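Local coordinates for serine protease inhibitor (Schistosoma haematobium, PDB 3STO), which probably inhibits serine proteases, acting as a serpin of a parasitic blood fluke, at residues Met224-Gly229 with Ser292-Lys297; Gly240-Ser245 with Leu259-Trp264; His379-Phe384 with Ala397-Pro402. All coordinates share one frame; numbering follows the deposited sequence.

Contact 1: residues Met224-Gly229 with Ser292-Lys297; sequences MMTQEG and SLRLPK
The carbonyl oxygen of Gln-227 takes one strong bond, a weak one from a water and a long CA-H...O contact from Ser-292. Leu-293 N donates to Gln-227 O over 2.7 Å, almost straight at 174° and close to the line of the C=O bond. The water is itself bonded to Ser-292 OG, which has a further partner in His-376. In the other direction, Gln-227 N reaches Leu-293 O in the carbonyl plane. One hydrogen-bonded pair further along, Met-225 N meets Leu-295 O at 2.7 Å, standing 40° out of the carbonyl plane.

The segments belong to s3C and s2C of the serpin sheet C, the sheet C portions of the long antiparallel strands 218-236 and 287-305. Strand 373-376 (s1C) pairs with 292-297, and strand 208-215 (s4C) with 224-229.

Side chains alternate between the two faces. On that of Met-225, its CE lies alongside Leu-295 CD2 at 3.7 Å, and its side chain crosses that of Lys-297 at about a right angle, the selenium lying 4.0 Å from Lys-297 CB; the lysine tip goes on to a salt bridge with Glu-350. On the other face, Met-224, also a selenomethionine, bends at both chi2 and chi3 (73° for chi2), curling its selenium back to 3.8 Å from Pro-296 CD. Thr-226 CG2 runs beside the aliphatic part of Arg-294, 3.9 Å from its CD, while the threonine OG1 bonds to Tyr-206 O and the guanidinium forms a salt bridge through NH1 with Glu-210.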
loop_
_atom_site.group_PDB
_atom_site.type_symbol
_atom_site.label_atom_id
_atom_site.label_comp_id
_atom_site.label_asym_id
_atom_site.label_seq_id
_atom_site.Cartn_x
_atom_site.Cartn_y
_atom_site.Cartn_z
HETATM N N MSE A 224 -1.159 2.761 -25.087
HETATM C CA MSE A 224 -2.423 3.312 -24.604
HETATM C C MSE A 224 -3.582 2.310 -24.807
HETATM O O MSE A 224 -3.911 1.932 -25.927
HETATM C CB MSE A 224 -2.702 4.656 -25.292
HETATM C CG MSE A 224 -3.873 5.478 -24.731
HETATM SE SE MSE A 224 -3.471 6.318 -22.937
HETATM C CE MSE A 224 -2.520 7.946 -23.593
HETATM N N MSE A 225 -4.183 1.872 -23.712
HETATM C CA MSE A 225 -5.343 0.993 -23.764
HETATM C C MSE A 225 -6.560 1.859 -23.906
HETATM O O MSE A 225 -6.593 3.008 -23.436
HETATM C CB MSE A 225 -5.447 0.130 -22.508
HETATM C CG MSE A 225 -4.113 -0.497 -22.118
HETATM SE SE MSE A 225 -4.262 -1.708 -20.578
HETATM C CE MSE A 225 -4.906 -0.469 -19.173
ATOM N N THR A 226 -7.551 1.320 -24.595
ATOM C CA THR A 226 -8.723 2.113 -24.933
ATOM C C THR A 226 -9.947 1.231 -24.782
ATOM O O THR A 226 -9.891 0.040 -25.042
ATOM C CB THR A 226 -8.652 2.691 -26.397
ATOM O OG1 THR A 226 -8.581 1.613 -27.297
ATOM C CG2 THR A 226 -7.385 3.521 -26.640
ATOM N N GLN A 227 -11.049 1.829 -24.358
ATOM C CA GLN A 227 -12.304 1.127 -24.269
ATOM C C GLN A 227 -13.481 2.096 -24.089
ATOM O O GLN A 227 -13.341 3.220 -23.552
ATOM C CB GLN A 227 -12.216 0.046 -23.174
ATOM C CG GLN A 227 -13.393 -0.099 -22.232
ATOM C CD GLN A 227 -13.044 -0.964 -21.002
ATOM O OE1 GLN A 227 -12.926 -0.449 -19.894
ATOM N NE2 GLN A 227 -12.876 -2.275 -21.204
ATOM N N GLU A 228 -14.637 1.694 -24.608
ATOM C CA GLU A 228 -15.831 2.463 -24.342
ATOM C C GLU A 228 -16.718 1.572 -23.525
ATOM O O GLU A 228 -16.826 0.384 -23.793
ATOM C CB GLU A 228 -16.496 2.911 -25.619
ATOM C CG GLU A 228 -15.523 3.365 -26.688
ATOM C CD GLU A 228 -16.050 3.070 -28.091
ATOM O OE1 GLU A 228 -17.006 3.765 -28.527
ATOM O OE2 GLU A 228 -15.522 2.127 -28.742
ATOM N N GLY A 229 -17.316 2.135 -22.495
ATOM C CA GLY A 229 -17.965 1.315 -21.500
ATOM C C GLY A 229 -18.766 2.078 -20.474
ATOM O O GLY A 229 -18.753 3.308 -20.417
ATOM N N SER A 292 -15.582 6.965 -22.879
ATOM C CA SER A 292 -14.440 6.636 -23.723
ATOM C C SER A 292 -13.193 6.755 -22.830
ATOM O O SER A 292 -12.805 7.848 -22.428
ATOM C CB SER A 292 -14.350 7.608 -24.890
ATOM O OG SER A 292 -13.105 7.486 -25.542
ATOM N N LEU A 293 -12.606 5.620 -22.491
ATOM C CA LEU A 293 -11.504 5.579 -21.552
ATOM C C LEU A 293 -10.205 5.257 -22.264
ATOM O O LEU A 293 -10.107 4.247 -22.953
ATOM C CB LEU A 293 -11.772 4.518 -20.473
ATOM C CG LEU A 293 -10.639 4.097 -19.522
ATOM C CD1 LEU A 293 -10.143 5.277 -18.726
ATOM C CD2 LEU A 293 -11.087 2.961 -18.567
ATOM N N ARG A 294 -9.197 6.098 -22.092
ATOM C CA ARG A 294 -7.855 5.704 -22.519
ATOM C C ARG A 294 -6.934 5.722 -21.345
ATOM O O ARG A 294 -6.915 6.669 -20.567
ATOM C CB ARG A 294 -7.308 6.631 -23.590
ATOM C CG ARG A 294 -8.249 6.856 -24.742
ATOM C CD ARG A 294 -7.475 7.378 -25.910
ATOM N NE ARG A 294 -8.360 7.846 -26.947
ATOM C CZ ARG A 294 -8.216 9.014 -27.543
ATOM N NH1 ARG A 294 -7.216 9.808 -27.187
ATOM N NH2 ARG A 294 -9.057 9.377 -28.492
ATOM N N LEU A 295 -6.126 4.687 -21.256
ATOM C CA LEU A 295 -5.369 4.438 -20.060
ATOM C C LEU A 295 -4.070 3.762 -20.476
ATOM O O LEU A 295 -4.087 2.722 -21.123
ATOM C CB LEU A 295 -6.190 3.542 -19.090
ATOM C CG LEU A 295 -5.597 3.160 -17.728
ATOM C CD1 LEU A 295 -5.395 4.418 -16.860
ATOM C CD2 LEU A 295 -6.433 2.102 -16.953
ATOM N N PRO A 296 -2.934 4.341 -20.065
ATOM C CA PRO A 296 -1.629 3.712 -20.303
ATOM C C PRO A 296 -1.494 2.327 -19.614
ATOM O O PRO A 296 -1.987 2.103 -18.503
ATOM C CB PRO A 296 -0.642 4.723 -19.675
ATOM C CG PRO A 296 -1.427 5.958 -19.458
ATOM C CD PRO A 296 -2.821 5.565 -19.248
ATOM N N LYS A 297 -0.823 1.397 -20.275
ATOM C CA LYS A 297 -0.400 0.208 -19.585
ATOM C C LYS A 297 0.972 0.525 -18.977
ATOM O O LYS A 297 1.809 1.146 -19.603
ATOM C CB LYS A 297 -0.357 -0.999 -20.506
ATOM C CG LYS A 297 0.760 -1.015 -21.444
ATOM C CD LYS A 297 0.554 -2.135 -22.463
ATOM C CE LYS A 297 0.218 -3.452 -21.789
ATOM N NZ LYS A 297 0.295 -4.597 -22.771
HETATM O O HOH W 1 -12.056 4.838 -26.047
#

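Contact 2: residues Gly240-Ser245 with Leu259-Trp264; sequences GFEIVS and LPLEKW
Leu-261 lies over the start of the neighbouring strand, its side chain passing from Gly-240 to Glu-242. CB and CG both lie near the carbonyl oxygen of Gly-240, with CB 3.7 Å from Gly-240 O. CG also comes to 3.8 Å from Phe-241 CA. With CG turned anti to its own carbonyl carbon (chi1 -68°), the branch point is brought over the Gly-240 to Phe-241 peptide, and there the methyls part company. CD1 rests on that peptide, 3.8 Å from Phe-241 N, whereas CD2 reaches on to the carboxylate of Glu-242, 3.8 Å from its CD.

The glutamate, extended beyond CG, points the same way as Leu-259 beside it; its OE2 passes the CD2 of Leu-259, and OE1 is hydrogen-bonded to Tyr-233.

The backbones meet as an antiparallel pair, s2B and s3B of the serpin sheet B. Glu-242 and Leu-259 exchange two bonds, of which Leu-259 N to Glu-242 O is the straighter at 174°. Leu-261 N then bonds to Gly-240 O at 2.9 Å, beyond the last residues of strand 253-260, with the donor well above the carbonyl plane; Asn-267 ND2 is a second donor to the same oxygen. Gly-240 has a positive phi of 73°, and with Phe-241 it faces Phe-236 in a G1 beta bulge.

Chemically, the pairing leaves a carboxylate bordered by two leucine methyl groups. Such apolar neighbours would be expected to favour the protonated form, while the bond to Tyr-233, if donated by the phenol, would favour the charged one; as Glu-242 is partly exposed, any net shift is probably slight.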
loop_
_atom_site.group_PDB
_atom_site.type_symbol
_atom_site.label_atom_id
_atom_site.label_comp_id
_atom_site.label_asym_id
_atom_site.label_seq_id
_atom_site.Cartn_x
_atom_site.Cartn_y
_atom_site.Cartn_z
ATOM N N GLY A 240 -10.937 20.842 -9.433
ATOM C CA GLY A 240 -10.137 20.720 -10.635
ATOM C C GLY A 240 -9.801 19.329 -11.136
ATOM O O GLY A 240 -8.782 19.159 -11.823
ATOM N N PHE A 241 -10.653 18.337 -10.841
ATOM C CA PHE A 241 -10.445 16.982 -11.401
ATOM C C PHE A 241 -11.732 16.202 -11.750
ATOM O O PHE A 241 -12.852 16.622 -11.457
ATOM C CB PHE A 241 -9.542 16.171 -10.464
ATOM C CG PHE A 241 -10.083 16.043 -9.051
ATOM C CD1 PHE A 241 -11.214 15.257 -8.777
ATOM C CD2 PHE A 241 -9.460 16.669 -8.000
ATOM C CE1 PHE A 241 -11.711 15.118 -7.488
ATOM C CE2 PHE A 241 -9.949 16.543 -6.703
ATOM C CZ PHE A 241 -11.089 15.776 -6.445
ATOM N N GLU A 242 -11.556 15.061 -12.386
ATOM C CA GLU A 242 -12.663 14.167 -12.677
ATOM C C GLU A 242 -12.203 12.771 -12.316
ATOM O O GLU A 242 -11.007 12.510 -12.286
ATOM C CB GLU A 242 -13.129 14.264 -14.164
ATOM C CG GLU A 242 -12.024 14.089 -15.240
ATOM C CD GLU A 242 -12.484 14.424 -16.709
ATOM O OE1 GLU A 242 -13.703 14.590 -16.976
ATOM O OE2 GLU A 242 -11.621 14.510 -17.621
ATOM N N ILE A 243 -13.153 11.869 -12.072
ATOM C CA ILE A 243 -12.834 10.560 -11.561
ATOM C C ILE A 243 -13.655 9.481 -12.252
ATOM O O ILE A 243 -14.837 9.688 -12.507
ATOM C CB ILE A 243 -13.127 10.527 -10.010
ATOM C CG1 ILE A 243 -12.243 11.529 -9.268
ATOM C CG2 ILE A 243 -12.979 9.111 -9.416
ATOM C CD1 ILE A 243 -12.438 11.528 -7.774
ATOM N N VAL A 244 -13.031 8.338 -12.542
ATOM C CA VAL A 244 -13.739 7.140 -12.935
ATOM C C VAL A 244 -13.372 6.045 -11.985
ATOM O O VAL A 244 -12.295 6.063 -11.402
ATOM C CB VAL A 244 -13.449 6.606 -14.412
ATOM C CG1 VAL A 244 -14.073 7.511 -15.447
ATOM C CG2 VAL A 244 -11.957 6.397 -14.659
ATOM N N SER A 245 -14.281 5.086 -11.843
ATOM C CA SER A 245 -14.051 3.892 -11.034
ATOM C C SER A 245 -14.224 2.687 -11.932
ATOM O O SER A 245 -15.270 2.510 -12.535
ATOM C CB SER A 245 -15.049 3.839 -9.907
ATOM O OG SER A 245 -14.575 2.966 -8.930
ATOM N N LEU A 259 -8.149 12.335 -12.487
ATOM C CA LEU A 259 -7.531 13.012 -13.624
ATOM C C LEU A 259 -7.781 14.510 -13.526
ATOM O O LEU A 259 -8.924 14.971 -13.577
ATOM C CB LEU A 259 -8.056 12.445 -14.962
ATOM C CG LEU A 259 -7.315 12.913 -16.222
ATOM C CD1 LEU A 259 -5.845 12.407 -16.254
ATOM C CD2 LEU A 259 -8.043 12.489 -17.490
ATOM N N PRO A 260 -6.701 15.280 -13.366
ATOM C CA PRO A 260 -6.820 16.747 -13.367
ATOM C C PRO A 260 -7.468 17.243 -14.658
ATOM O O PRO A 260 -7.231 16.691 -15.743
ATOM C CB PRO A 260 -5.373 17.205 -13.303
ATOM C CG PRO A 260 -4.644 16.054 -12.667
ATOM C CD PRO A 260 -5.298 14.838 -13.246
ATOM N N LEU A 261 -8.285 18.279 -14.534
ATOM C CA LEU A 261 -8.969 18.842 -15.700
ATOM C C LEU A 261 -8.042 19.466 -16.758
ATOM O O LEU A 261 -8.395 19.562 -17.920
ATOM C CB LEU A 261 -10.088 19.784 -15.266
ATOM C CG LEU A 261 -11.182 18.933 -14.606
ATOM C CD1 LEU A 261 -12.294 19.764 -13.990
ATOM C CD2 LEU A 261 -11.744 17.974 -15.625
ATOM N N GLU A 262 -6.840 19.859 -16.387
ATOM C CA GLU A 262 -5.928 20.300 -17.426
ATOM C C GLU A 262 -4.619 19.551 -17.272
ATOM O O GLU A 262 -4.474 18.738 -16.371
ATOM C CB GLU A 262 -5.712 21.809 -17.376
ATOM C CG GLU A 262 -4.469 22.195 -16.610
ATOM C CD GLU A 262 -4.708 22.267 -15.132
ATOM O OE1 GLU A 262 -5.142 23.353 -14.683
ATOM O OE2 GLU A 262 -4.470 21.251 -14.432
ATOM N N LYS A 263 -3.668 19.803 -18.159
ATOM C CA LYS A 263 -2.510 18.940 -18.191
ATOM C C LYS A 263 -1.351 19.465 -17.349
ATOM O O LYS A 263 -0.371 18.772 -17.163
ATOM C CB LYS A 263 -2.049 18.741 -19.630
ATOM C CG LYS A 263 -1.418 19.996 -20.270
ATOM C CD LYS A 263 -1.234 19.779 -21.766
ATOM C CE LYS A 263 -0.437 20.890 -22.387
ATOM N NZ LYS A 263 -0.147 20.585 -23.830
ATOM N N TRP A 264 -1.430 20.700 -16.876
ATOM C CA TRP A 264 -0.223 21.302 -16.300
ATOM C C TRP A 264 -0.065 21.096 -14.793
ATOM O O TRP A 264 1.047 21.149 -14.302
ATOM C CB TRP A 264 -0.112 22.797 -16.628
ATOM C CG TRP A 264 -0.102 23.130 -18.107
ATOM C CD1 TRP A 264 0.930 22.969 -18.987
ATOM C CD2 TRP A 264 -1.173 23.715 -18.849
ATOM N NE1 TRP A 264 0.562 23.410 -20.232
ATOM C CE2 TRP A 264 -0.730 23.864 -20.174
ATOM C CE3 TRP A 264 -2.477 24.106 -18.519
ATOM C CZ2 TRP A 264 -1.546 24.370 -21.173
ATOM C CZ3 TRP A 264 -3.267 24.615 -19.488
ATOM C CH2 TRP A 264 -2.805 24.754 -20.808
#

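Contact 3: residues His379-Phe384 with Ala397-Pro402; sequences HPFICF and AKVMNP
Backbone hydrogen bonds between Phe-381 and Val-399, and between Cys-383 and Ala-397, join the two segments. Each of these antiparallel pairs has a bond in both directions. Val-399 N to Phe-381 O is short at 2.8 Å and nearly straight at 170°, whereas Ala-397 N to Cys-383 O, at 3.0 Å, is more bent, with 133° at the hydrogen. Between them sits the non-hydrogen-bonded pair Ile-382 and Lys-398. Weaker CA-H...O contacts fill in: Ile-382 CA approaches Ala-397 O with its hydrogen well off the line, and Pro-380 CA lies 3.2 Å from Val-399 O.

The two strands, 381-387 and 392-399, form a beta hairpin, s4B and s5B in the serpin sheet B near the C-terminus of the chain. Its outer edges pair with strand 253-260 on the Ile-382 side and with strand 39-41 through Lys-398 and Phe-39, so both strands are internal to the sheet.

The aromatic contact is a CH-pi interaction. Val-399 CB stands over one face of the Phe-381 ring, 3.8 Å from its centroid and displaced toward the rim near CE1 and CZ. Both valine methyls reach the ring too, CG1 near CZ and CE1, CG2 near CZ and CE2. The ring is placed there because Phe-381 CG lies between the backbone N and the carbonyl carbon (chi1 59°); in its plane, at the edge, is His-379 O.

Among the other apolar contacts, Cys-383 SG lies 3.9 Å from Ala-397 CB on the same face as the phenylalanine. On the other face Ile-382 CG1 meets Lys-398 CB at 3.9 Å, while the lysine carries NZ off to Phe-34 O. At the far end, Pro-380 CB touches Met-400 CG, of a selenomethionine, at 4.0 Å.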
loop_
_atom_site.group_PDB
_atom_site.type_symbol
_atom_site.label_atom_id
_atom_site.label_comp_id
_atom_site.label_asym_id
_atom_site.label_seq_id
_atom_site.Cartn_x
_atom_site.Cartn_y
_atom_site.Cartn_z
ATOM N N HIS A 379 -1.814 12.624 -19.252
ATOM C CA HIS A 379 -0.942 13.466 -18.440
ATOM C C HIS A 379 -0.986 12.902 -16.993
ATOM O O HIS A 379 -1.812 12.027 -16.712
ATOM C CB HIS A 379 -1.376 14.954 -18.534
ATOM C CG HIS A 379 -2.842 15.184 -18.327
ATOM N ND1 HIS A 379 -3.362 15.683 -17.153
ATOM C CD2 HIS A 379 -3.907 14.997 -19.159
ATOM C CE1 HIS A 379 -4.678 15.797 -17.270
ATOM N NE2 HIS A 379 -5.030 15.398 -18.480
ATOM N N PRO A 380 -0.104 13.377 -16.089
ATOM C CA PRO A 380 0.015 12.763 -14.737
ATOM C C PRO A 380 -1.293 12.674 -13.938
ATOM O O PRO A 380 -2.144 13.565 -13.934
ATOM C CB PRO A 380 1.049 13.654 -14.027
ATOM C CG PRO A 380 1.928 14.154 -15.202
ATOM C CD PRO A 380 0.910 14.442 -16.293
ATOM N N PHE A 381 -1.453 11.556 -13.257
ATOM C CA PHE A 381 -2.715 11.280 -12.601
ATOM C C PHE A 381 -2.507 10.571 -11.269
ATOM O O PHE A 381 -1.465 9.975 -11.008
ATOM C CB PHE A 381 -3.591 10.420 -13.501
ATOM C CG PHE A 381 -2.960 9.098 -13.880
ATOM C CD1 PHE A 381 -2.022 9.017 -14.908
ATOM C CD2 PHE A 381 -3.301 7.936 -13.213
ATOM C CE1 PHE A 381 -1.472 7.811 -15.277
ATOM C CE2 PHE A 381 -2.739 6.712 -13.574
ATOM C CZ PHE A 381 -1.831 6.646 -14.611
ATOM N N ILE A 382 -3.531 10.615 -10.439
ATOM C CA ILE A 382 -3.500 9.886 -9.182
ATOM C C ILE A 382 -4.479 8.717 -9.268
ATOM O O ILE A 382 -5.568 8.834 -9.825
ATOM C CB ILE A 382 -3.747 10.860 -7.981
ATOM C CG1 ILE A 382 -2.410 11.524 -7.617
ATOM C CG2 ILE A 382 -4.357 10.164 -6.773
ATOM C CD1 ILE A 382 -2.443 12.970 -7.728
ATOM N N CYS A 383 -4.069 7.570 -8.769
ATOM C CA CYS A 383 -4.956 6.428 -8.805
ATOM C C CYS A 383 -4.919 5.607 -7.505
ATOM O O CYS A 383 -3.981 5.721 -6.700
ATOM C CB CYS A 383 -4.687 5.569 -10.035
ATOM S SG CYS A 383 -3.072 4.863 -10.038
ATOM N N PHE A 384 -5.958 4.799 -7.304
ATOM C CA PHE A 384 -6.102 4.013 -6.093
ATOM C C PHE A 384 -6.651 2.648 -6.415
ATOM O O PHE A 384 -7.407 2.494 -7.369
ATOM C CB PHE A 384 -7.105 4.679 -5.185
ATOM C CG PHE A 384 -6.758 6.097 -4.802
ATOM C CD1 PHE A 384 -5.958 6.354 -3.668
ATOM C CD2 PHE A 384 -7.284 7.156 -5.506
ATOM C CE1 PHE A 384 -5.673 7.632 -3.260
ATOM C CE2 PHE A 384 -7.000 8.473 -5.126
ATOM C CZ PHE A 384 -6.199 8.711 -3.991
ATOM N N ALA A 397 -1.349 5.848 -5.269
ATOM C CA ALA A 397 -0.306 6.007 -6.256
ATOM C C ALA A 397 -0.433 7.337 -6.977
ATOM O O ALA A 397 -1.526 7.817 -7.260
ATOM C CB ALA A 397 -0.324 4.856 -7.277
ATOM N N LYS A 398 0.711 7.923 -7.282
ATOM C CA LYS A 398 0.760 9.021 -8.220
ATOM C C LYS A 398 1.620 8.585 -9.428
ATOM O O LYS A 398 2.770 8.137 -9.285
ATOM C CB LYS A 398 1.318 10.275 -7.557
ATOM C CG LYS A 398 1.489 11.433 -8.535
ATOM C CD LYS A 398 2.022 12.670 -7.854
ATOM C CE LYS A 398 3.461 12.489 -7.420
ATOM N NZ LYS A 398 4.134 13.812 -7.305
ATOM N N VAL A 399 1.058 8.716 -10.618
ATOM C CA VAL A 399 1.769 8.337 -11.834
ATOM C C VAL A 399 2.089 9.556 -12.693
ATOM O O VAL A 399 1.218 10.139 -13.350
ATOM C CB VAL A 399 0.996 7.279 -12.642
ATOM C CG1 VAL A 399 1.837 6.810 -13.781
ATOM C CG2 VAL A 399 0.597 6.094 -11.737
HETATM N N MSE A 400 3.351 9.950 -12.663
HETATM C CA MSE A 400 3.816 11.092 -13.443
HETATM C C MSE A 400 4.477 10.653 -14.737
HETATM O O MSE A 400 4.404 11.334 -15.753
HETATM C CB MSE A 400 4.828 11.884 -12.631
HETATM C CG MSE A 400 4.198 12.926 -11.755
HETATM SE SE MSE A 400 5.555 13.973 -10.815
HETATM C CE MSE A 400 4.315 15.159 -9.881
ATOM N N ASN A 401 5.137 9.509 -14.667
ATOM C CA ASN A 401 5.926 9.002 -15.738
ATOM C C ASN A 401 5.670 7.514 -15.830
ATOM O O ASN A 401 6.335 6.724 -15.145
ATOM C CB ASN A 401 7.411 9.254 -15.451
ATOM C CG ASN A 401 8.301 9.069 -16.687
ATOM O OD1 ASN A 401 7.918 8.439 -17.677
ATOM N ND2 ASN A 401 9.492 9.639 -16.630
ATOM N N PRO A 402 4.705 7.121 -16.678
ATOM C CA PRO A 402 4.415 5.689 -16.868
ATOM C C PRO A 402 5.570 5.026 -17.594
ATOM O O PRO A 402 6.094 5.577 -18.552
ATOM C CB PRO A 402 3.148 5.675 -17.735
ATOM C CG PRO A 402 2.851 7.138 -18.098
ATOM C CD PRO A 402 3.986 7.992 -17.626
#

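How the contacts relate
The three contacts show how serpin sheets B and C are joined through the long strand 218-236. It pairs in contact 1 and is followed, after a turn, by strand 241-247 of contact 2, which pairs with it inside the loop contact 1 closes; their centres are about 15 Å apart. Phe-375 of strand 373-376 touches side chains of both. Contacts 2 and 3, with centres about 11 Å apart, meet directly: His-379 CE1 packs 3.1 Å from Pro-260 O and equally close to Glu-262 O. Contact 1 does not touch contact 3, whose nearest atoms are about 4 Å away. Strands 339-348 and 373-376, both partners of strand 287-305, flank the serpin reactive centre loop.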